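Local coordinates for protein carbohydrate deacetylase (Enterococcus faecalis, PDB 2I5I) that probably removes acetyl groups from acetylated carbohydrates, a step in oligosaccharide breakdown, as a magnesium-dependent homodimeric hydrolase of the YdjC family, at residues L39-Y44 against D111-S116; A72-P77 against S83-A88; E47-A52 against M118-R123; V101-V106 against L141-A146. All blocks are in the same frame, centred on the assembly; numbering follows the deposited sequence.

Contacts 1, 3 and 4 are largely buried and fasten helices and their connecting loops round a parallel sheet, whereas contact 2 is half surface, a fold of the long loop that follows strand 60-65. Helix 103-117 serves both contact 1, near its C-terminal end, and contact 4, at its start; contact 3 takes over in the loop just beyond it. Contact 2 leans on the same helix, with Ile75 against Gln113 and Ser116 of contact 1, and Leu84 meets Val101 of contact 4 just ahead of it. The chemistry follows position: contact 4 is purely apolar across its helices, while the other three add one bridging water each. Contacts 1 to 3 also touch the second subunit.

Contact 1 (L39-Y44 against D111-S116); sequences LPTSPY and DAQIIS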
loop_
_atom_site.group_PDB
_atom_site.type_symbol
_atom_site.label_atom_id
_atom_site.label_comp_id
_atom_site.label_asym_id
_atom_site.label_seq_id
_atom_site.Cartn_x
_atom_site.Cartn_y
_atom_site.Cartn_z
ATOM N N LEU A 39 22.632 -3.669 -7.814
ATOM C CA LEU A 39 23.552 -4.770 -7.560
ATOM C C LEU A 39 22.904 -5.954 -6.867
ATOM O O LEU A 39 22.754 -5.973 -5.637
ATOM C CB LEU A 39 24.717 -4.260 -6.724
ATOM C CG LEU A 39 25.590 -3.132 -7.276
ATOM C CD1 LEU A 39 26.156 -2.299 -6.138
ATOM C CD2 LEU A 39 26.719 -3.716 -8.144
ATOM N N PRO A 40 22.545 -7.024 -7.567
ATOM C CA PRO A 40 22.090 -8.234 -6.897
ATOM C C PRO A 40 23.121 -8.911 -5.997
ATOM O O PRO A 40 22.793 -9.741 -5.139
ATOM C CB PRO A 40 21.760 -9.211 -8.047
ATOM C CG PRO A 40 22.255 -8.564 -9.283
ATOM C CD PRO A 40 22.558 -7.133 -9.038
ATOM N N THR A 41 24.395 -8.583 -6.175
ATOM C CA THR A 41 25.485 -9.140 -5.398
ATOM C C THR A 41 25.545 -8.502 -4.015
ATOM O O THR A 41 26.267 -8.950 -3.126
ATOM C CB THR A 41 26.846 -8.935 -6.104
ATOM O OG1 THR A 41 26.882 -7.656 -6.740
ATOM C CG2 THR A 41 26.985 -10.009 -7.176
ATOM N N SER A 42 24.746 -7.442 -3.855
ATOM C CA SER A 42 24.679 -6.763 -2.561
ATOM C C SER A 42 23.644 -7.348 -1.626
ATOM O O SER A 42 22.510 -7.655 -1.966
ATOM C CB SER A 42 24.341 -5.285 -2.808
ATOM O OG SER A 42 24.520 -4.553 -1.603
ATOM N N PRO A 43 23.975 -7.524 -0.350
ATOM C CA PRO A 43 22.964 -8.164 0.523
ATOM C C PRO A 43 21.714 -7.306 0.697
ATOM O O PRO A 43 20.639 -7.807 1.023
ATOM C CB PRO A 43 23.714 -8.334 1.836
ATOM C CG PRO A 43 24.872 -7.421 1.781
ATOM C CD PRO A 43 25.215 -7.186 0.329
ATOM N N TYR A 44 21.820 -6.009 0.466
ATOM C CA TYR A 44 20.731 -5.046 0.538
ATOM C C TYR A 44 19.885 -4.999 -0.724
ATOM O O TYR A 44 18.970 -4.176 -0.820
ATOM C CB TYR A 44 21.313 -3.637 0.775
ATOM C CG TYR A 44 22.227 -3.603 1.965
ATOM C CD1 TYR A 44 21.662 -3.658 3.243
ATOM C CD2 TYR A 44 23.604 -3.524 1.849
ATOM C CE1 TYR A 44 22.461 -3.630 4.355
ATOM C CE2 TYR A 44 24.398 -3.500 2.981
ATOM C CZ TYR A 44 23.823 -3.549 4.227
ATOM O OH TYR A 44 24.598 -3.535 5.364
ATOM N N ASP A 111 25.317 -14.315 -15.749
ATOM C CA ASP A 111 24.014 -14.937 -15.956
ATOM C C ASP A 111 23.349 -15.148 -14.598
ATOM O O ASP A 111 22.170 -14.866 -14.383
ATOM C CB ASP A 111 24.202 -16.245 -16.706
ATOM C CG ASP A 111 22.956 -17.084 -16.899
ATOM O OD1 ASP A 111 22.074 -16.703 -17.710
ATOM O OD2 ASP A 111 22.850 -18.141 -16.250
ATOM N N ALA A 112 24.110 -15.656 -13.647
ATOM C CA ALA A 112 23.642 -15.837 -12.277
ATOM C C ALA A 112 23.189 -14.513 -11.662
ATOM O O ALA A 112 22.208 -14.473 -10.918
ATOM C CB ALA A 112 24.764 -16.451 -11.459
ATOM N N GLN A 113 23.892 -13.423 -11.970
ATOM C CA GLN A 113 23.528 -12.128 -11.398
ATOM C C GLN A 113 22.202 -11.648 -11.948
ATOM O O GLN A 113 21.406 -10.961 -11.316
ATOM C CB GLN A 113 24.626 -11.088 -11.662
ATOM C CG GLN A 113 25.785 -11.272 -10.675
ATOM C CD GLN A 113 26.973 -10.378 -10.972
ATOM O OE1 GLN A 113 26.877 -9.237 -11.439
ATOM N NE2 GLN A 113 28.172 -10.883 -10.685
ATOM N N ILE A 114 21.937 -12.032 -13.194
ATOM C CA ILE A 114 20.687 -11.593 -13.817
ATOM C C ILE A 114 19.542 -12.380 -13.225
ATOM O O ILE A 114 18.505 -11.814 -12.889
ATOM C CB ILE A 114 20.736 -11.741 -15.349
ATOM C CG1 ILE A 114 21.682 -10.728 -15.984
ATOM C CG2 ILE A 114 19.338 -11.681 -15.935
ATOM C CD1 ILE A 114 22.022 -11.014 -17.436
ATOM N N ILE A 115 19.741 -13.692 -13.079
ATOM C CA ILE A 115 18.705 -14.520 -12.455
ATOM C C ILE A 115 18.423 -14.068 -11.023
ATOM O O ILE A 115 17.277 -14.064 -10.581
ATOM C CB ILE A 115 19.115 -15.991 -12.477
ATOM C CG1 ILE A 115 18.984 -16.544 -13.920
ATOM C CG2 ILE A 115 18.367 -16.849 -11.502
ATOM C CD1 ILE A 115 20.345 -16.983 -14.382
ATOM N N SER A 116 19.475 -13.662 -10.331
ATOM C CA SER A 116 19.378 -13.180 -8.965
ATOM C C SER A 116 18.550 -11.888 -8.923
ATOM O O SER A 116 17.711 -11.786 -8.038
ATOM C CB SER A 116 20.742 -12.963 -8.339
ATOM O OG SER A 116 21.436 -14.194 -8.248
HETATM O O HOH W 1 25.908 -7.419 -9.477
#
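Pro40 and Thr41 press against one side of helix 103-117 through Gln113 and Ser116. The two loop residues are the central pair of a type I turn from Leu39 to Ser42, which leaves strand 35-38 of the parallel sheet and leads to helix 45-55, so the contact ties a strand-to-helix loop to a helix packed on the same sheet. The pyrrolidine ring points into the helix: its CG sits 3.3 Å from the backbone O of Gln113, and its CB lies 3.9 Å from CB of Ser116, one turn further along. Thr41 adds a second touch, its methyl CG2 resting 3.8 Å from NE2 of Gln113 and about as near to the amide carbon.

A water joins the polar ends of that pair, accepting from Thr41 OG1 at 2.9 Å and donating to Gln113 OE1 at 2.8 Å. With chi1 at 38°, OG1 falls between the backbone N and carbonyl carbon, while CG2 is turned to the glutamine. The amide itself is held at both ends from outside, since OE1 also accepts from Thr66 N and NE2 donates to Glu109 OE2, which fixes its rotation. Val63 of strand 60-65 backs Pro40, and the side chain of Thr41 lies about 7 Å from that of His130, the predicted magnesium ligand, placing the turn close to the probable active site. On the helix, Ser116 OG turns back to Ala112 O at 2.8 Å, arriving on the face of the carbonyl plane opposite to the one used by Ser116 N.

Contact 2 (A72-P77 against S83-A88); sequences AKPILP and SLVDEA
Pro74 and Val85 form the tight part of this contact, where the long loop between strand 60-65 and helix 94-97 folds back on itself and the second limb carries an Asx turn. CG of the proline ring meets Val85 CG1 at 3.6 Å, and CD is almost as close, so a single methyl touches both of these ring carbons, and the two side chains run at about a right angle. Phe91 and Glu109 also touch the proline, and Leu84 rests on the same Glu109 of helix 103-117.

The other end is loose and wet. Lys73 stretches out along an extended chain, and its CE passes 3.8 Å from the carbonyl oxygen of Ala88 without a direct bond. A water completes the connection instead, accepting from Lys73 NZ at 2.8 Å and donating to Ala88 O at 2.9 Å; both residues are exposed. The Asx turn closes at Ala88: Asp86 OD1, which also accepts from Tyr90 N, lies 2.9 Å from Ala88 N and is met by it from 45° above the carboxylate plane.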
loop_
_atom_site.group_PDB
_atom_site.type_symbol
_atom_site.label_atom_id
_atom_site.label_comp_id
_atom_site.label_asym_id
_atom_site.label_seq_id
_atom_site.Cartn_x
_atom_site.Cartn_y
_atom_site.Cartn_z
ATOM N N ALA A 72 32.658 -7.938 -1.636
ATOM C CA ALA A 72 31.557 -8.837 -1.953
ATOM C C ALA A 72 32.088 -10.075 -2.677
ATOM O O ALA A 72 33.222 -10.090 -3.161
ATOM C CB ALA A 72 30.532 -8.132 -2.807
ATOM N N LYS A 73 31.251 -11.078 -2.715
ATOM C CA LYS A 73 31.529 -12.351 -3.353
ATOM C C LYS A 73 30.600 -12.517 -4.555
ATOM O O LYS A 73 29.521 -11.940 -4.609
ATOM C CB LYS A 73 31.291 -13.500 -2.386
ATOM C CG LYS A 73 32.049 -13.413 -1.071
ATOM C CD LYS A 73 31.863 -14.669 -0.237
ATOM C CE LYS A 73 33.038 -14.871 0.697
ATOM N NZ LYS A 73 32.952 -16.128 1.467
ATOM N N PRO A 74 30.985 -13.332 -5.525
ATOM C CA PRO A 74 30.039 -13.663 -6.595
ATOM C C PRO A 74 28.838 -14.429 -6.071
ATOM O O PRO A 74 28.843 -15.016 -4.991
ATOM C CB PRO A 74 30.843 -14.554 -7.538
ATOM C CG PRO A 74 32.187 -14.739 -6.943
ATOM C CD PRO A 74 32.290 -13.968 -5.670
ATOM N N ILE A 75 27.796 -14.452 -6.897
ATOM C CA ILE A 75 26.608 -15.263 -6.672
ATOM C C ILE A 75 26.920 -16.751 -6.640
ATOM O O ILE A 75 26.482 -17.536 -5.791
ATOM C CB ILE A 75 25.575 -14.972 -7.775
ATOM C CG1 ILE A 75 25.112 -13.499 -7.854
ATOM C CG2 ILE A 75 24.372 -15.870 -7.642
ATOM C CD1 ILE A 75 24.478 -13.102 -6.527
ATOM N N LEU A 76 27.717 -17.221 -7.616
ATOM C CA LEU A 76 28.049 -18.631 -7.715
ATOM C C LEU A 76 29.158 -19.013 -6.739
ATOM O O LEU A 76 30.027 -18.195 -6.439
ATOM C CB LEU A 76 28.471 -18.972 -9.151
ATOM C CG LEU A 76 27.388 -18.784 -10.220
ATOM C CD1 LEU A 76 27.952 -18.998 -11.618
ATOM C CD2 LEU A 76 26.219 -19.723 -9.955
ATOM N N PRO A 77 29.110 -20.235 -6.236
ATOM C CA PRO A 77 30.153 -20.656 -5.268
ATOM C C PRO A 77 31.517 -20.577 -5.951
ATOM O O PRO A 77 31.658 -20.712 -7.167
ATOM C CB PRO A 77 29.775 -22.076 -4.902
ATOM C CG PRO A 77 28.402 -22.317 -5.418
ATOM C CD PRO A 77 28.129 -21.301 -6.481
ATOM N N SER A 83 38.287 -18.300 -11.044
ATOM C CA SER A 83 39.116 -17.263 -11.644
ATOM C C SER A 83 38.671 -15.864 -11.248
ATOM O O SER A 83 39.315 -14.856 -11.509
ATOM C CB SER A 83 39.035 -17.377 -13.176
ATOM O OG SER A 83 37.800 -16.819 -13.636
ATOM N N LEU A 84 37.491 -15.794 -10.621
ATOM C CA LEU A 84 36.896 -14.495 -10.357
ATOM C C LEU A 84 37.246 -13.986 -8.959
ATOM O O LEU A 84 36.974 -12.803 -8.700
ATOM C CB LEU A 84 35.382 -14.576 -10.499
ATOM C CG LEU A 84 34.801 -15.043 -11.830
ATOM C CD1 LEU A 84 33.321 -14.662 -11.906
ATOM C CD2 LEU A 84 35.546 -14.467 -13.029
ATOM N N VAL A 85 37.816 -14.842 -8.120
ATOM C CA VAL A 85 37.977 -14.450 -6.718
ATOM C C VAL A 85 39.370 -14.479 -6.131
ATOM O O VAL A 85 40.244 -15.230 -6.548
ATOM C CB VAL A 85 37.113 -15.394 -5.855
ATOM C CG1 VAL A 85 35.684 -15.371 -6.397
ATOM C CG2 VAL A 85 37.678 -16.797 -5.826
ATOM N N ASP A 86 39.567 -13.651 -5.104
ATOM C CA ASP A 86 40.841 -13.695 -4.377
ATOM C C ASP A 86 40.880 -14.909 -3.467
ATOM O O ASP A 86 40.000 -15.770 -3.446
ATOM C CB ASP A 86 41.057 -12.384 -3.625
ATOM C CG ASP A 86 40.110 -12.128 -2.465
ATOM O OD1 ASP A 86 39.442 -13.045 -1.981
ATOM O OD2 ASP A 86 40.061 -10.953 -2.014
ATOM N N GLU A 87 41.930 -15.012 -2.647
ATOM C CA GLU A 87 42.091 -16.183 -1.803
ATOM C C GLU A 87 40.947 -16.428 -0.838
ATOM O O GLU A 87 40.719 -17.585 -0.441
ATOM C CB GLU A 87 43.397 -16.040 -0.993
ATOM C CG GLU A 87 43.187 -15.210 0.278
ATOM C CD GLU A 87 44.491 -14.945 1.003
ATOM O OE1 GLU A 87 45.288 -15.898 1.122
ATOM O OE2 GLU A 87 44.723 -13.801 1.446
ATOM N N ALA A 88 40.221 -15.371 -0.446
ATOM C CA ALA A 88 39.129 -15.589 0.512
ATOM C C ALA A 88 37.770 -15.617 -0.177
ATOM O O ALA A 88 36.723 -15.687 0.480
ATOM C CB ALA A 88 39.162 -14.542 1.624
HETATM O O HOH W 2 35.329 -15.803 3.005
#

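Contact 3 (E47-A52 against M118-R123); sequences EAMESA and MKSGRR
Met49, a selenomethionine, curls toward Ser120 and Arg122 because its torsions all turn the same way: chi2 is -67° and chi3 -59°, folding the chain back so that CE, rather than SE, makes the closest touches. This methyl lies 3.7 Å from Ser120 OG and 3.8 Å from Arg122 CD, filling the angle between the two. The arginine bends as well, at chi3 (102°), which swings its guanidinium round to Ala52, whose CB is 4.4 Å from NH1. Both Met49 CE and Ala52 CB approach that group at a slant.

A water adds a polar link beside the methyl, donating to the backbone O of Met49 at 2.9 Å and accepting from Arg122 NH1 at 2.8 Å; it lies at the guanidinium edge and in its plane. NH2 is bound separately, to Leu59 O, so the flat group is fixed from two directions.

Helix 45-55 is the connection of a beta-alpha-beta crossover between the parallel strands 35-38 and 60-65, and here it meets the loop running from helix 103-117 to strand 127-129. Ile61 of strand 60-65 touches Met49, Ala52 and Arg122 alike, giving the contact a floor on the sheet.

Ser120 OG bonds to Phe117 O and accepts from Arg122 N at 3.3 Å, the latter making an ST turn that leads the chain past Gly121 into the arginine. One residue on, Arg123 NH1 forms a salt bridge with Glu259 of the second subunit.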
loop_
_atom_site.group_PDB
_atom_site.type_symbol
_atom_site.label_atom_id
_atom_site.label_comp_id
_atom_site.label_asym_id
_atom_site.label_seq_id
_atom_site.Cartn_x
_atom_site.Cartn_y
_atom_site.Cartn_z
ATOM N N GLU A 47 15.922 -5.649 -0.308
ATOM C CA GLU A 47 15.342 -4.521 0.447
ATOM C C GLU A 47 15.208 -3.282 -0.408
ATOM O O GLU A 47 14.211 -2.548 -0.421
ATOM C CB GLU A 47 16.215 -4.229 1.672
ATOM C CG GLU A 47 16.188 -5.361 2.686
ATOM C CD GLU A 47 17.275 -5.233 3.732
ATOM O OE1 GLU A 47 18.071 -4.284 3.642
ATOM O OE2 GLU A 47 17.310 -6.095 4.637
ATOM N N ALA A 48 16.252 -2.995 -1.182
ATOM C CA ALA A 48 16.220 -1.857 -2.086
ATOM C C ALA A 48 15.079 -1.969 -3.077
ATOM O O ALA A 48 14.339 -1.029 -3.398
ATOM C CB ALA A 48 17.567 -1.748 -2.801
HETATM N N MSE A 49 14.883 -3.182 -3.616
HETATM C CA MSE A 49 13.846 -3.342 -4.622
HETATM C C MSE A 49 12.468 -3.186 -3.994
HETATM O O MSE A 49 11.549 -2.627 -4.589
HETATM C CB MSE A 49 14.052 -4.704 -5.317
HETATM C CG MSE A 49 15.368 -4.751 -6.085
HETATM SE SE MSE A 49 15.454 -3.655 -7.517
HETATM C CE MSE A 49 14.071 -4.272 -8.476
ATOM N N GLU A 50 12.324 -3.641 -2.746
ATOM C CA GLU A 50 11.073 -3.408 -2.014
ATOM C C GLU A 50 10.842 -1.918 -1.780
ATOM O O GLU A 50 9.732 -1.397 -1.988
ATOM C CB GLU A 50 11.125 -4.149 -0.673
ATOM C CG GLU A 50 10.003 -3.890 0.307
ATOM C CD GLU A 50 8.606 -4.086 -0.225
ATOM O OE1 GLU A 50 8.403 -4.783 -1.242
ATOM O OE2 GLU A 50 7.677 -3.526 0.397
ATOM N N SER A 51 11.850 -1.184 -1.358
ATOM C CA SER A 51 11.691 0.259 -1.133
ATOM C C SER A 51 11.255 0.975 -2.393
ATOM O O SER A 51 10.408 1.868 -2.492
ATOM C CB SER A 51 13.006 0.838 -0.606
ATOM O OG SER A 51 12.899 2.210 -0.301
ATOM N N ALA A 52 11.877 0.534 -3.512
ATOM C CA ALA A 52 11.442 1.147 -4.775
ATOM C C ALA A 52 9.981 0.875 -5.074
ATOM O O ALA A 52 9.251 1.756 -5.533
ATOM C CB ALA A 52 12.360 0.644 -5.897
HETATM N N MSE A 118 16.175 -11.158 -10.840
HETATM C CA MSE A 118 14.759 -11.454 -11.095
HETATM C C MSE A 118 14.098 -12.144 -9.905
HETATM O O MSE A 118 12.880 -12.320 -9.898
HETATM C CB MSE A 118 14.581 -12.229 -12.422
HETATM C CG MSE A 118 14.822 -11.275 -13.593
HETATM SE SE MSE A 118 14.649 -11.929 -15.281
HETATM C CE MSE A 118 15.405 -13.500 -15.097
ATOM N N LYS A 119 14.841 -12.503 -8.872
ATOM C CA LYS A 119 14.257 -12.964 -7.605
ATOM C C LYS A 119 13.471 -11.833 -6.934
ATOM O O LYS A 119 12.636 -12.086 -6.059
ATOM C CB LYS A 119 15.342 -13.517 -6.683
ATOM C CG LYS A 119 15.913 -14.845 -7.180
ATOM C CD LYS A 119 16.907 -15.477 -6.218
ATOM C CE LYS A 119 17.880 -16.355 -6.993
ATOM N NZ LYS A 119 18.917 -16.955 -6.111
ATOM N N SER A 120 13.694 -10.602 -7.375
ATOM C CA SER A 120 12.918 -9.446 -6.943
ATOM C C SER A 120 11.493 -9.454 -7.479
ATOM O O SER A 120 10.674 -8.575 -7.178
ATOM C CB SER A 120 13.679 -8.205 -7.415
ATOM O OG SER A 120 13.426 -7.948 -8.784
ATOM N N GLY A 121 11.174 -10.431 -8.326
ATOM C CA GLY A 121 9.945 -10.518 -9.077
ATOM C C GLY A 121 9.842 -9.620 -10.289
ATOM O O GLY A 121 8.796 -9.560 -10.952
ATOM N N ARG A 122 10.887 -8.922 -10.642
ATOM C CA ARG A 122 10.949 -7.927 -11.684
ATOM C C ARG A 122 12.078 -8.258 -12.679
ATOM O O ARG A 122 13.151 -8.681 -12.284
ATOM C CB ARG A 122 11.233 -6.521 -11.194
ATOM C CG ARG A 122 10.118 -5.527 -10.975
ATOM C CD ARG A 122 10.699 -4.315 -10.245
ATOM N NE ARG A 122 10.936 -3.166 -11.115
ATOM C CZ ARG A 122 11.015 -1.900 -10.731
ATOM N NH1 ARG A 122 10.880 -1.563 -9.450
ATOM N NH2 ARG A 122 11.230 -0.933 -11.626
ATOM N N ARG A 123 11.757 -8.008 -13.947
ATOM C CA ARG A 123 12.775 -8.128 -14.986
ATOM C C ARG A 123 13.612 -6.867 -15.010
ATOM O O ARG A 123 13.016 -5.781 -14.985
ATOM C CB ARG A 123 12.059 -8.319 -16.328
ATOM C CG ARG A 123 12.955 -8.778 -17.468
ATOM C CD ARG A 123 12.073 -9.286 -18.619
ATOM N NE ARG A 123 12.958 -9.992 -19.547
ATOM C CZ ARG A 123 13.157 -11.300 -19.540
ATOM N NH1 ARG A 123 12.589 -12.160 -18.710
ATOM N NH2 ARG A 123 13.994 -11.775 -20.458
HETATM O O HOH W 3 10.839 -3.372 -7.256
#

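Contact 4 (V101-V106 against L141-A146); sequences VNLEEV and LGVALA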
loop_
_atom_site.group_PDB
_atom_site.type_symbol
_atom_site.label_atom_id
_atom_site.label_comp_id
_atom_site.label_asym_id
_atom_site.label_seq_id
_atom_site.Cartn_x
_atom_site.Cartn_y
_atom_site.Cartn_z
ATOM N N VAL A 101 40.476 -13.076 -14.864
ATOM C CA VAL A 101 39.206 -13.748 -15.065
ATOM C C VAL A 101 39.157 -14.543 -16.372
ATOM O O VAL A 101 39.754 -14.133 -17.365
ATOM C CB VAL A 101 38.026 -12.749 -15.040
ATOM C CG1 VAL A 101 37.952 -12.025 -13.702
ATOM C CG2 VAL A 101 38.161 -11.745 -16.169
ATOM N N ASN A 102 38.444 -15.647 -16.319
ATOM C CA ASN A 102 38.093 -16.571 -17.376
ATOM C C ASN A 102 36.713 -16.253 -17.937
ATOM O O ASN A 102 35.722 -16.179 -17.226
ATOM C CB ASN A 102 38.145 -17.995 -16.820
ATOM C CG ASN A 102 37.520 -19.038 -17.725
ATOM O OD1 ASN A 102 36.298 -19.154 -17.794
ATOM N ND2 ASN A 102 38.343 -19.815 -18.426
ATOM N N LEU A 103 36.605 -16.065 -19.250
ATOM C CA LEU A 103 35.406 -15.516 -19.849
ATOM C C LEU A 103 34.171 -16.373 -19.650
ATOM O O LEU A 103 33.084 -15.818 -19.523
ATOM C CB LEU A 103 35.631 -15.284 -21.354
ATOM C CG LEU A 103 36.516 -14.075 -21.655
ATOM C CD1 LEU A 103 36.976 -14.108 -23.107
ATOM C CD2 LEU A 103 35.789 -12.778 -21.337
ATOM N N GLU A 104 34.334 -17.685 -19.630
ATOM C CA GLU A 104 33.231 -18.603 -19.436
ATOM C C GLU A 104 32.668 -18.459 -18.015
ATOM O O GLU A 104 31.448 -18.501 -17.850
ATOM C CB GLU A 104 33.628 -20.061 -19.677
ATOM N N GLU A 105 33.581 -18.307 -17.061
ATOM C CA GLU A 105 33.163 -18.073 -15.678
ATOM C C GLU A 105 32.455 -16.721 -15.573
ATOM O O GLU A 105 31.464 -16.639 -14.855
ATOM C CB GLU A 105 34.346 -18.149 -14.728
ATOM C CG GLU A 105 34.943 -19.542 -14.637
ATOM C CD GLU A 105 36.143 -19.633 -13.735
ATOM O OE1 GLU A 105 36.505 -18.634 -13.081
ATOM O OE2 GLU A 105 36.743 -20.725 -13.683
ATOM N N VAL A 106 32.959 -15.714 -16.274
ATOM C CA VAL A 106 32.321 -14.395 -16.261
ATOM C C VAL A 106 30.902 -14.517 -16.808
ATOM O O VAL A 106 29.930 -13.981 -16.283
ATOM C CB VAL A 106 33.124 -13.355 -17.044
ATOM C CG1 VAL A 106 32.448 -11.979 -16.988
ATOM C CG2 VAL A 106 34.545 -13.250 -16.503
ATOM N N LEU A 141 33.081 -7.125 -22.961
ATOM C CA LEU A 141 31.962 -6.632 -23.744
ATOM C C LEU A 141 31.187 -7.718 -24.469
ATOM O O LEU A 141 29.959 -7.793 -24.476
ATOM C CB LEU A 141 32.475 -5.670 -24.835
ATOM C CG LEU A 141 31.402 -4.979 -25.672
ATOM C CD1 LEU A 141 30.320 -4.381 -24.780
ATOM C CD2 LEU A 141 32.025 -3.904 -26.555
ATOM N N GLY A 142 31.942 -8.579 -25.155
ATOM C CA GLY A 142 31.363 -9.703 -25.866
ATOM C C GLY A 142 30.485 -10.563 -24.976
ATOM O O GLY A 142 29.469 -11.070 -25.432
ATOM N N VAL A 143 30.884 -10.724 -23.714
ATOM C CA VAL A 143 30.137 -11.551 -22.783
ATOM C C VAL A 143 28.848 -10.833 -22.369
ATOM O O VAL A 143 27.835 -11.532 -22.271
ATOM C CB VAL A 143 30.961 -11.886 -21.537
ATOM C CG1 VAL A 143 30.095 -12.564 -20.478
ATOM C CG2 VAL A 143 32.126 -12.807 -21.887
ATOM N N ALA A 144 28.968 -9.524 -22.161
ATOM C CA ALA A 144 27.789 -8.717 -21.871
ATOM C C ALA A 144 26.799 -8.771 -23.028
ATOM O O ALA A 144 25.598 -8.914 -22.807
ATOM C CB ALA A 144 28.148 -7.277 -21.546
ATOM N N LEU A 145 27.257 -8.634 -24.267
ATOM C CA LEU A 145 26.348 -8.629 -25.410
ATOM C C LEU A 145 25.663 -9.966 -25.577
ATOM O O LEU A 145 24.476 -10.070 -25.915
ATOM C CB LEU A 145 27.084 -8.259 -26.709
ATOM C CG LEU A 145 27.504 -6.775 -26.752
ATOM C CD1 LEU A 145 28.730 -6.610 -27.635
ATOM C CD2 LEU A 145 26.348 -5.902 -27.186
ATOM N N ALA A 146 26.405 -11.049 -25.299
ATOM C CA ALA A 146 25.812 -12.376 -25.376
ATOM C C ALA A 146 24.660 -12.506 -24.375
ATOM O O ALA A 146 23.622 -13.073 -24.710
ATOM C CB ALA A 146 26.849 -13.464 -25.154
#
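Val143 points toward the opposite helix and divides its two methyls between Leu103 and Val106. With chi1 at 171°, CG1 is anti to the backbone N and CG2 lies beside it; CG2 then meets Leu103 CD2 at 3.7 Å, while CG1 faces CG1 of Val106 at 4.2 Å. The Leu103 and Val143 side chains meet at a slant. The leucine leaves its backbone obliquely to the contact and only its far end bends in, so CD2 alone reaches Val143, whereas Val106 already points toward the other helix at its CB. Val143 CG2 also rests 3.9 Å from the backbone O of Leu103, so the valine presses on the helix surface as well as on its side chains.

Further along helix 103-117, Tyr107 and Trp110 touch Val143 too. Residues 103, 106, 107 and 110 have the spacing of the hole in knobs-into-holes packing, with Val143 as the knob. The two helices involved, 103-117 and 138-151, precede and follow strand 127-129 of the parallel sheet, and the contact joins them side by side near the start of helix 103-117 and in the first half of helix 138-151. Leu140, a turn before Ala144 on the second helix, touches both Leu103 and Val106, extending the apolar seam.

The start of helix 103-117 is secured by Asn102 in the N-cap position. Its OD1 accepts from Glu105 N at 2.9 Å, nearly straight (158°) and in the carbonyl plane of the side-chain amide. Ser83 meets the same end: its OG bonds to Asn102 N, and its N donates to Glu105 OE1.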